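N5-Carboxyaminoimidazole ribonucleotide synthetase (Staphylococcus aureus subsp. aureus, PDB 3ORQ) catalyses the ATP-dependent conversion of 5-aminoimidazole ribonucleotide and bicarbonate to N5-carboxyaminoimidazole ribonucleotide, a step of purine biosynthesis carried out by an ATP-grasp ligase. Local coordinates at residues A66-G71 with C93-I98; M34-V39 with T293-V298; K224-A229 with Q364-M369. One frame throughout, in Å; residues are numbered along the deposited sequence.

Contact 1. Residues A66-G71 with C93-I98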
loop_
_atom_site.group_PDB
_atom_site.type_symbol
_atom_site.label_atom_id
_atom_site.label_comp_id
_atom_site.label_asym_id
_atom_site.label_seq_id
_atom_site.Cartn_x
_atom_site.Cartn_y
_atom_site.Cartn_z
ATOM N N ALA A 66 29.436 8.820 -2.202
ATOM C CA ALA A 66 28.237 7.984 -2.242
ATOM C C ALA A 66 27.012 8.831 -2.605
ATOM O O ALA A 66 26.214 8.405 -3.432
ATOM C CB ALA A 66 28.030 7.298 -0.948
ATOM N N LEU A 67 26.895 10.032 -2.021
ATOM C CA LEU A 67 25.754 10.896 -2.347
ATOM C C LEU A 67 25.791 11.262 -3.846
ATOM O O LEU A 67 24.748 11.281 -4.505
ATOM C CB LEU A 67 25.678 12.136 -1.448
ATOM C CG LEU A 67 25.400 11.932 0.052
ATOM C CD1 LEU A 67 25.777 13.195 0.851
ATOM C CD2 LEU A 67 23.936 11.524 0.335
ATOM N N ASN A 68 26.995 11.483 -4.394
ATOM C CA ASN A 68 27.104 11.708 -5.818
ATOM C C ASN A 68 26.732 10.523 -6.719
ATOM O O ASN A 68 26.083 10.709 -7.754
ATOM C CB ASN A 68 28.447 12.290 -6.185
ATOM C CG ASN A 68 28.407 13.792 -6.197
ATOM O OD1 ASN A 68 28.068 14.400 -7.229
ATOM N ND2 ASN A 68 28.714 14.419 -5.038
ATOM N N GLN A 69 27.152 9.321 -6.324
ATOM C CA GLN A 69 26.688 8.111 -6.970
ATOM C C GLN A 69 25.159 8.004 -6.933
ATOM O O GLN A 69 24.535 7.629 -7.920
ATOM C CB GLN A 69 27.355 6.874 -6.362
ATOM C CG GLN A 69 28.764 6.619 -6.937
ATOM C CD GLN A 69 28.753 6.455 -8.482
ATOM O OE1 GLN A 69 29.101 7.379 -9.226
ATOM N NE2 GLN A 69 28.332 5.279 -8.949
ATOM N N LEU A 70 24.555 8.366 -5.811
ATOM C CA LEU A 70 23.112 8.403 -5.735
ATOM C C LEU A 70 22.530 9.349 -6.795
ATOM O O LEU A 70 21.606 8.982 -7.531
ATOM C CB LEU A 70 22.639 8.795 -4.347
ATOM C CG LEU A 70 21.116 8.821 -4.206
ATOM C CD1 LEU A 70 20.543 7.406 -4.327
ATOM C CD2 LEU A 70 20.772 9.387 -2.883
ATOM N N GLY A 71 23.096 10.550 -6.902
ATOM C CA GLY A 71 22.650 11.512 -7.896
ATOM C C GLY A 71 22.858 11.059 -9.322
ATOM O O GLY A 71 22.038 11.367 -10.179
ATOM N N CYS A 93 21.986 19.745 -4.700
ATOM C CA CYS A 93 20.892 20.461 -5.346
ATOM C C CYS A 93 21.414 21.150 -6.553
ATOM O O CYS A 93 20.691 21.310 -7.532
ATOM C CB CYS A 93 20.321 21.562 -4.451
ATOM S SG CYS A 93 19.424 20.930 -3.119
ATOM N N GLU A 94 22.676 21.567 -6.466
ATOM C CA GLU A 94 23.274 22.355 -7.542
ATOM C C GLU A 94 23.623 21.466 -8.735
ATOM O O GLU A 94 23.638 21.948 -9.850
ATOM C CB GLU A 94 24.494 23.179 -7.051
ATOM C CG GLU A 94 24.142 24.277 -6.009
ATOM C CD GLU A 94 25.371 24.860 -5.235
ATOM O OE1 GLU A 94 26.497 24.301 -5.292
ATOM O OE2 GLU A 94 25.205 25.892 -4.561
ATOM N N LYS A 95 23.882 20.185 -8.508
ATOM C CA LYS A 95 24.271 19.306 -9.593
ATOM C C LYS A 95 23.141 18.384 -10.067
ATOM O O LYS A 95 23.107 17.999 -11.227
ATOM C CB LYS A 95 25.473 18.463 -9.173
ATOM C CG LYS A 95 26.148 17.737 -10.320
ATOM C CD LYS A 95 27.428 17.005 -9.865
ATOM C CE LYS A 95 28.181 16.408 -11.071
ATOM N NZ LYS A 95 28.879 15.116 -10.756
ATOM N N TYR A 96 22.217 18.032 -9.178
ATOM C CA TYR A 96 21.137 17.112 -9.521
ATOM C C TYR A 96 19.768 17.686 -9.232
ATOM O O TYR A 96 19.660 18.767 -8.734
ATOM C CB TYR A 96 21.310 15.804 -8.754
ATOM C CG TYR A 96 22.692 15.225 -8.890
ATOM C CD1 TYR A 96 23.048 14.484 -10.035
ATOM C CD2 TYR A 96 23.664 15.431 -7.886
ATOM C CE1 TYR A 96 24.349 13.973 -10.190
ATOM C CE2 TYR A 96 24.948 14.919 -8.020
ATOM C CZ TYR A 96 25.295 14.201 -9.180
ATOM O OH TYR A 96 26.573 13.689 -9.317
ATOM N N ASN A 97 18.718 16.925 -9.527
ATOM C CA ASN A 97 17.345 17.411 -9.371
ATOM C C ASN A 97 16.755 17.077 -7.996
ATOM O O ASN A 97 16.424 15.884 -7.702
ATOM C CB ASN A 97 16.470 16.857 -10.492
ATOM C CG ASN A 97 15.026 17.270 -10.356
ATOM O OD1 ASN A 97 14.743 18.408 -10.022
ATOM N ND2 ASN A 97 14.106 16.339 -10.587
ATOM N N ILE A 98 16.652 18.115 -7.166
ATOM C CA ILE A 98 16.138 18.006 -5.797
ATOM C C ILE A 98 15.203 19.204 -5.553
ATOM O O ILE A 98 15.611 20.224 -4.990
ATOM C CB ILE A 98 17.271 18.016 -4.739
ATOM C CG1 ILE A 98 18.451 17.098 -5.176
ATOM C CG2 ILE A 98 16.751 17.602 -3.304
ATOM C CD1 ILE A 98 19.549 16.900 -4.075
#
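Tyr-96 lays its ring on the backbone of Gly-71 and reaches Asn-68 with its hydroxyl. The CB points toward helix 64-73, and CG, anti to the carbonyl carbon (chi1 -51°), starts the ring over Gly-71. Tyr-96 CD1 comes to 3.3 Å from Gly-71 O, and Tyr-96 CE1 lies 3.4 Å from Gly-71 C. Gly-71 CA sits 3.6 Å from the centroid of the Tyr-96 ring and almost on its normal, a CH-pi contact made possible by a residue that has no side chain there. The opposite face carries Lys-95 CG, shifted toward the rim. Asn-68 OD1 lies at the edge, in the ring plane, 3.3 Å from Tyr-96 CE2. At the tip, Tyr-96 OH donates a 2.7 Å hydrogen bond to Asn-68 OD1, approaching at 132° to the C=O and tilted 18° from the carbonyl plane. Lys-95 NZ donates to Tyr-96 OH at 3.1 Å, so the hydroxyl is gripped from both segments. Asn-68 ND2 bonds Glu-64 O one turn back. Around this polar group, Leu-67 packs on Leu-92 of helix 86-95 and Leu-41 of strand 37-42, and Asn-97 pairs through its backbone with Ile-77 of strand 76-79, within the preATP-grasp domain.

Contact 2. Residues M34-V39 with T293-V298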
loop_
_atom_site.group_PDB
_atom_site.type_symbol
_atom_site.label_atom_id
_atom_site.label_comp_id
_atom_site.label_asym_id
_atom_site.label_seq_id
_atom_site.Cartn_x
_atom_site.Cartn_y
_atom_site.Cartn_z
HETATM N N MSE A 34 3.534 2.989 -8.074
HETATM C CA MSE A 34 3.327 3.937 -9.187
HETATM C C MSE A 34 4.261 3.708 -10.375
HETATM O O MSE A 34 4.169 4.414 -11.384
HETATM C CB MSE A 34 3.491 5.389 -8.700
HETATM C CG MSE A 34 2.316 5.887 -7.887
HETATM SE SE MSE A 34 2.610 7.640 -7.057
HETATM C CE MSE A 34 1.113 7.467 -5.800
ATOM N N GLY A 35 5.180 2.759 -10.253
ATOM C CA GLY A 35 6.063 2.428 -11.388
ATOM C C GLY A 35 7.355 3.246 -11.497
ATOM O O GLY A 35 7.930 3.322 -12.577
ATOM N N TYR A 36 7.798 3.845 -10.387
ATOM C CA TYR A 36 9.128 4.460 -10.288
ATOM C C TYR A 36 10.130 3.450 -9.702
ATOM O O TYR A 36 9.768 2.591 -8.885
ATOM C CB TYR A 36 9.080 5.717 -9.394
ATOM C CG TYR A 36 8.240 6.797 -10.022
ATOM C CD1 TYR A 36 8.768 7.603 -11.009
ATOM C CD2 TYR A 36 6.908 6.970 -9.670
ATOM C CE1 TYR A 36 8.010 8.566 -11.629
ATOM C CE2 TYR A 36 6.123 7.945 -10.292
ATOM C CZ TYR A 36 6.688 8.719 -11.296
ATOM O OH TYR A 36 5.961 9.695 -11.934
ATOM N N LYS A 37 11.375 3.542 -10.129
ATOM C CA LYS A 37 12.405 2.722 -9.552
ATOM C C LYS A 37 12.954 3.451 -8.348
ATOM O O LYS A 37 12.844 4.674 -8.250
ATOM C CB LYS A 37 13.503 2.436 -10.568
ATOM C CG LYS A 37 12.977 1.780 -11.830
ATOM C CD LYS A 37 14.111 1.745 -12.857
ATOM C CE LYS A 37 13.658 1.111 -14.171
ATOM N NZ LYS A 37 13.371 -0.306 -13.924
ATOM N N VAL A 38 13.548 2.710 -7.423
ATOM C CA VAL A 38 13.999 3.328 -6.185
ATOM C C VAL A 38 15.433 2.942 -5.894
ATOM O O VAL A 38 15.750 1.757 -5.832
ATOM C CB VAL A 38 13.151 2.856 -4.985
ATOM C CG1 VAL A 38 13.761 3.383 -3.673
ATOM C CG2 VAL A 38 11.689 3.323 -5.119
ATOM N N VAL A 39 16.282 3.952 -5.680
ATOM C CA VAL A 39 17.631 3.748 -5.138
ATOM C C VAL A 39 17.669 4.337 -3.723
ATOM O O VAL A 39 17.269 5.477 -3.502
ATOM C CB VAL A 39 18.698 4.442 -6.018
ATOM C CG1 VAL A 39 20.055 4.288 -5.403
ATOM C CG2 VAL A 39 18.722 3.790 -7.393
ATOM N N THR A 293 1.200 11.236 -1.896
ATOM C CA THR A 293 1.337 12.632 -2.296
ATOM C C THR A 293 2.836 13.076 -2.272
ATOM O O THR A 293 3.250 13.906 -3.033
ATOM C CB THR A 293 0.481 13.560 -1.435
ATOM O OG1 THR A 293 0.821 13.369 -0.059
ATOM C CG2 THR A 293 -0.994 13.251 -1.610
ATOM N N HIS A 294 3.655 12.483 -1.425
ATOM C CA HIS A 294 5.052 12.869 -1.425
ATOM C C HIS A 294 5.680 12.556 -2.774
ATOM O O HIS A 294 6.393 13.395 -3.352
ATOM C CB HIS A 294 5.830 12.147 -0.319
ATOM C CG HIS A 294 7.229 12.664 -0.143
ATOM N ND1 HIS A 294 7.508 13.818 0.555
ATOM C CD2 HIS A 294 8.423 12.196 -0.576
ATOM C CE1 HIS A 294 8.809 14.027 0.574
ATOM N NE2 HIS A 294 9.391 13.074 -0.125
ATOM N N ILE A 295 5.400 11.360 -3.295
ATOM C CA ILE A 295 5.948 10.931 -4.597
ATOM C C ILE A 295 5.357 11.755 -5.736
ATOM O O ILE A 295 6.064 12.129 -6.703
ATOM C CB ILE A 295 5.605 9.451 -4.862
ATOM C CG1 ILE A 295 6.145 8.574 -3.724
ATOM C CG2 ILE A 295 6.180 9.004 -6.251
ATOM C CD1 ILE A 295 7.673 8.813 -3.376
ATOM N N LEU A 296 4.057 12.019 -5.653
ATOM C CA LEU A 296 3.398 12.823 -6.680
ATOM C C LEU A 296 4.092 14.180 -6.782
ATOM O O LEU A 296 4.423 14.627 -7.881
ATOM C CB LEU A 296 1.892 13.003 -6.369
ATOM C CG LEU A 296 0.961 11.817 -6.644
ATOM C CD1 LEU A 296 -0.406 12.184 -6.129
ATOM C CD2 LEU A 296 0.941 11.415 -8.168
ATOM N N ALA A 297 4.299 14.792 -5.623
ATOM C CA ALA A 297 4.901 16.124 -5.493
ATOM C C ALA A 297 6.304 16.172 -6.067
ATOM O O ALA A 297 6.638 16.931 -6.963
ATOM C CB ALA A 297 4.941 16.500 -4.022
ATOM N N VAL A 298 7.117 15.285 -5.549
ATOM C CA VAL A 298 8.531 15.254 -5.845
ATOM C C VAL A 298 8.783 14.903 -7.309
ATOM O O VAL A 298 9.789 15.359 -7.896
ATOM C CB VAL A 298 9.138 14.294 -4.789
ATOM C CG1 VAL A 298 9.871 13.090 -5.344
ATOM C CG2 VAL A 298 9.766 15.071 -3.660
#
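Ile-295 of helix 290-298 presents its CG2 methyl to two side chains at the turn before strand 37-42, Tyr-36 and Met-34, in a wholly apolar contact. The closer-packed part is where Ile-295 CG2 lies 4.0 Å from Tyr-36 CD2, approaching the ring obliquely. The methyl stands anti to the backbone N (CG1 being at chi1 -57°), which aims it at both partners, while CD1 at the end of the other branch leads away. The phenol continues past the isoleucine, and its OH is bonded to Leu-9 O. Met-34, a selenomethionine modelled in two conformers, runs extended beyond CG in the one described here, and in that conformer its SE comes to 3.9 Å from Ile-295 CG2. Packing thins toward Leu-296, which sets out away from the turn, but its branch swings back and brings CD2 to 4.3 Å from Met-34 SE. Met-34 and Leu-296 are both partly exposed. On this side the second subunit takes part, its Leu-338 packing on Met-34 and its Pro-334 on Leu-296. Gly-35, with positive phi (88°), closes helix 22-33 in a Schellman motif and turns the chain into strand 37-42, which runs parallel to strand 14-18. Helix 290-298 rests against that Rossmann-like layer, Ile-295 touching Ser-30 of helix 22-33 and Ile-15 of strand 14-18, while His-294 bonds Thr-78 OG1 and Thr-253 N.

Contact 3. Residues K224-A229 with Q364-M369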
loop_
_atom_site.group_PDB
_atom_site.type_symbol
_atom_site.label_atom_id
_atom_site.label_comp_id
_atom_site.label_asym_id
_atom_site.label_seq_id
_atom_site.Cartn_x
_atom_site.Cartn_y
_atom_site.Cartn_z
ATOM N N LYS A 224 -0.142 8.009 20.374
ATOM C CA LYS A 224 -1.483 7.847 19.820
ATOM C C LYS A 224 -1.836 9.038 18.956
ATOM O O LYS A 224 -1.629 10.156 19.364
ATOM C CB LYS A 224 -2.532 7.711 20.931
ATOM C CG LYS A 224 -3.981 7.643 20.424
ATOM C CD LYS A 224 -4.914 7.154 21.491
ATOM C CE LYS A 224 -4.632 7.905 22.835
ATOM N NZ LYS A 224 -5.119 9.344 22.831
ATOM N N THR A 225 -2.353 8.781 17.759
ATOM C CA THR A 225 -2.882 9.833 16.864
ATOM C C THR A 225 -4.310 9.502 16.551
ATOM O O THR A 225 -4.615 8.360 16.173
ATOM C CB THR A 225 -2.067 9.906 15.555
ATOM O OG1 THR A 225 -0.710 10.267 15.889
ATOM C CG2 THR A 225 -2.692 10.895 14.530
ATOM N N ILE A 226 -5.193 10.486 16.739
ATOM C CA ILE A 226 -6.624 10.317 16.445
ATOM C C ILE A 226 -7.046 11.269 15.362
ATOM O O ILE A 226 -6.701 12.440 15.398
ATOM C CB ILE A 226 -7.493 10.633 17.675
ATOM C CG1 ILE A 226 -7.254 9.573 18.750
ATOM C CG2 ILE A 226 -8.983 10.776 17.254
ATOM C CD1 ILE A 226 -8.122 9.730 19.968
ATOM N N VAL A 227 -7.803 10.770 14.392
ATOM C CA VAL A 227 -8.240 11.585 13.303
ATOM C C VAL A 227 -9.694 11.242 13.070
ATOM O O VAL A 227 -10.022 10.057 12.914
ATOM C CB VAL A 227 -7.413 11.292 12.006
ATOM C CG1 VAL A 227 -7.802 12.238 10.893
ATOM C CG2 VAL A 227 -5.904 11.422 12.280
ATOM N N PRO A 228 -10.567 12.265 12.975
ATOM C CA PRO A 228 -10.214 13.683 12.970
ATOM C C PRO A 228 -9.962 14.201 14.371
ATOM O O PRO A 228 -10.605 13.720 15.332
ATOM C CB PRO A 228 -11.472 14.356 12.376
ATOM C CG PRO A 228 -12.605 13.476 12.745
ATOM C CD PRO A 228 -12.024 12.060 12.814
ATOM N N ALA A 229 -9.034 15.155 14.497
ATOM C CA ALA A 229 -8.746 15.782 15.801
ATOM C C ALA A 229 -10.061 16.291 16.457
ATOM O O ALA A 229 -10.870 16.979 15.822
ATOM C CB ALA A 229 -7.752 16.908 15.635
ATOM N N GLN A 364 -14.549 5.516 21.978
ATOM C CA GLN A 364 -14.533 4.156 22.464
ATOM C C GLN A 364 -13.233 3.440 22.101
ATOM O O GLN A 364 -12.550 2.902 22.986
ATOM C CB GLN A 364 -15.708 3.377 21.909
ATOM C CG GLN A 364 -15.749 1.948 22.426
ATOM C CD GLN A 364 -15.855 1.888 23.948
ATOM O OE1 GLN A 364 -16.898 2.194 24.517
ATOM N NE2 GLN A 364 -14.773 1.501 24.606
ATOM N N THR A 365 -12.885 3.435 20.807
ATOM C CA THR A 365 -11.619 2.863 20.378
ATOM C C THR A 365 -10.459 3.401 21.218
ATOM O O THR A 365 -9.570 2.642 21.601
ATOM C CB THR A 365 -11.313 3.156 18.909
ATOM O OG1 THR A 365 -12.308 2.536 18.081
ATOM C CG2 THR A 365 -9.908 2.637 18.561
ATOM N N GLU A 366 -10.475 4.702 21.505
ATOM C CA GLU A 366 -9.436 5.300 22.339
ATOM C C GLU A 366 -9.354 4.593 23.698
ATOM O O GLU A 366 -8.250 4.268 24.162
ATOM C CB GLU A 366 -9.662 6.803 22.551
ATOM C CG GLU A 366 -8.524 7.431 23.350
ATOM C CD GLU A 366 -8.746 8.885 23.667
ATOM O OE1 GLU A 366 -7.802 9.671 23.466
ATOM O OE2 GLU A 366 -9.845 9.244 24.134
ATOM N N GLN A 367 -10.515 4.348 24.312
ATOM C CA GLN A 367 -10.573 3.628 25.595
ATOM C C GLN A 367 -9.982 2.245 25.449
ATOM O O GLN A 367 -9.133 1.852 26.243
ATOM C CB GLN A 367 -12.021 3.495 26.114
ATOM C CG GLN A 367 -12.583 4.755 26.750
ATOM C CD GLN A 367 -11.622 5.365 27.775
ATOM O OE1 GLN A 367 -11.168 6.487 27.608
ATOM N NE2 GLN A 367 -11.297 4.614 28.819
ATOM N N ASP A 368 -10.454 1.525 24.428
ATOM C CA ASP A 368 -9.993 0.169 24.114
ATOM C C ASP A 368 -8.476 0.079 24.111
ATOM O O ASP A 368 -7.913 -0.847 24.694
ATOM C CB ASP A 368 -10.525 -0.294 22.751
ATOM C CG ASP A 368 -12.043 -0.464 22.724
ATOM O OD1 ASP A 368 -12.677 -0.342 23.798
ATOM O OD2 ASP A 368 -12.598 -0.725 21.611
HETATM N N MSE A 369 -7.839 1.050 23.452
HETATM C CA MSE A 369 -6.383 1.136 23.323
HETATM C C MSE A 369 -5.693 1.496 24.656
HETATM O O MSE A 369 -4.594 1.011 24.939
HETATM C CB MSE A 369 -5.991 2.170 22.237
HETATM C CG MSE A 369 -6.412 1.841 20.772
HETATM SE SE MSE A 369 -5.740 0.092 20.302
HETATM C CE MSE A 369 -7.354 -0.969 20.467
#
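The carboxylate of Glu-366 has the CD1 methyl of Ile-226 over one face and the ammonium of Lys-224 beside OE1. Ile-226 CD1 is 3.5 Å from Glu-366 OE1 and 3.8 Å from Glu-366 CD, so the methyl covers the group rather than meeting an oxygen head-on. Lys-224 NZ donates to Glu-366 OE1 at 2.8 Å, a salt bridge that uses the anti lone pair, the one turned away from OE2. Glu-366 stretches straight from the helix, with CG anti to the backbone N (chi1 -176°), and crosses Lys-224 at about a right angle. The lysine bends at chi3 and chi4, folding Lys-224 CE to 3.7 Å from Glu-366 OE1. Each charge has a second partner: Lys-224 NZ also bridges to Glu-216 OE1, and Glu-366 OE1 to Arg-230 NH2. Glu-216 of strand 207-218, Lys-224, Glu-366 and Arg-230, just after strand 221-227, thus form a chain of alternating charge. In this buried setting such mutual compensation probably keeps Glu-366 ionised and ties helix 362-372 to strand 221-227 of the large antiparallel sheet electrostatically.

Overall arrangement
Contacts 1 and 2 both involve the N-terminal parallel-sheet region: their centres are about 17 Å apart, and they meet directly where Leu-70 CD1 packs 3.3 Å from Val-39 CG1. Contact 1 falls between the two segments of contact 2 in sequence, whereas the segments of contacts 2 and 3 alternate along the chain. Contact 3 stands apart, its centre about 41 Å from that of contact 1, on the opposite side of the chain's centre, and about 31 Å from that of contact 2. In contact 3 the Lys-224 side chain is about 12 Å from bound ADP, about 14 Å from a magnesium ion, and about 8 Å from the side chain of His-217, which probably binds ATP. Contacts 1 and 2 lie away from these sites.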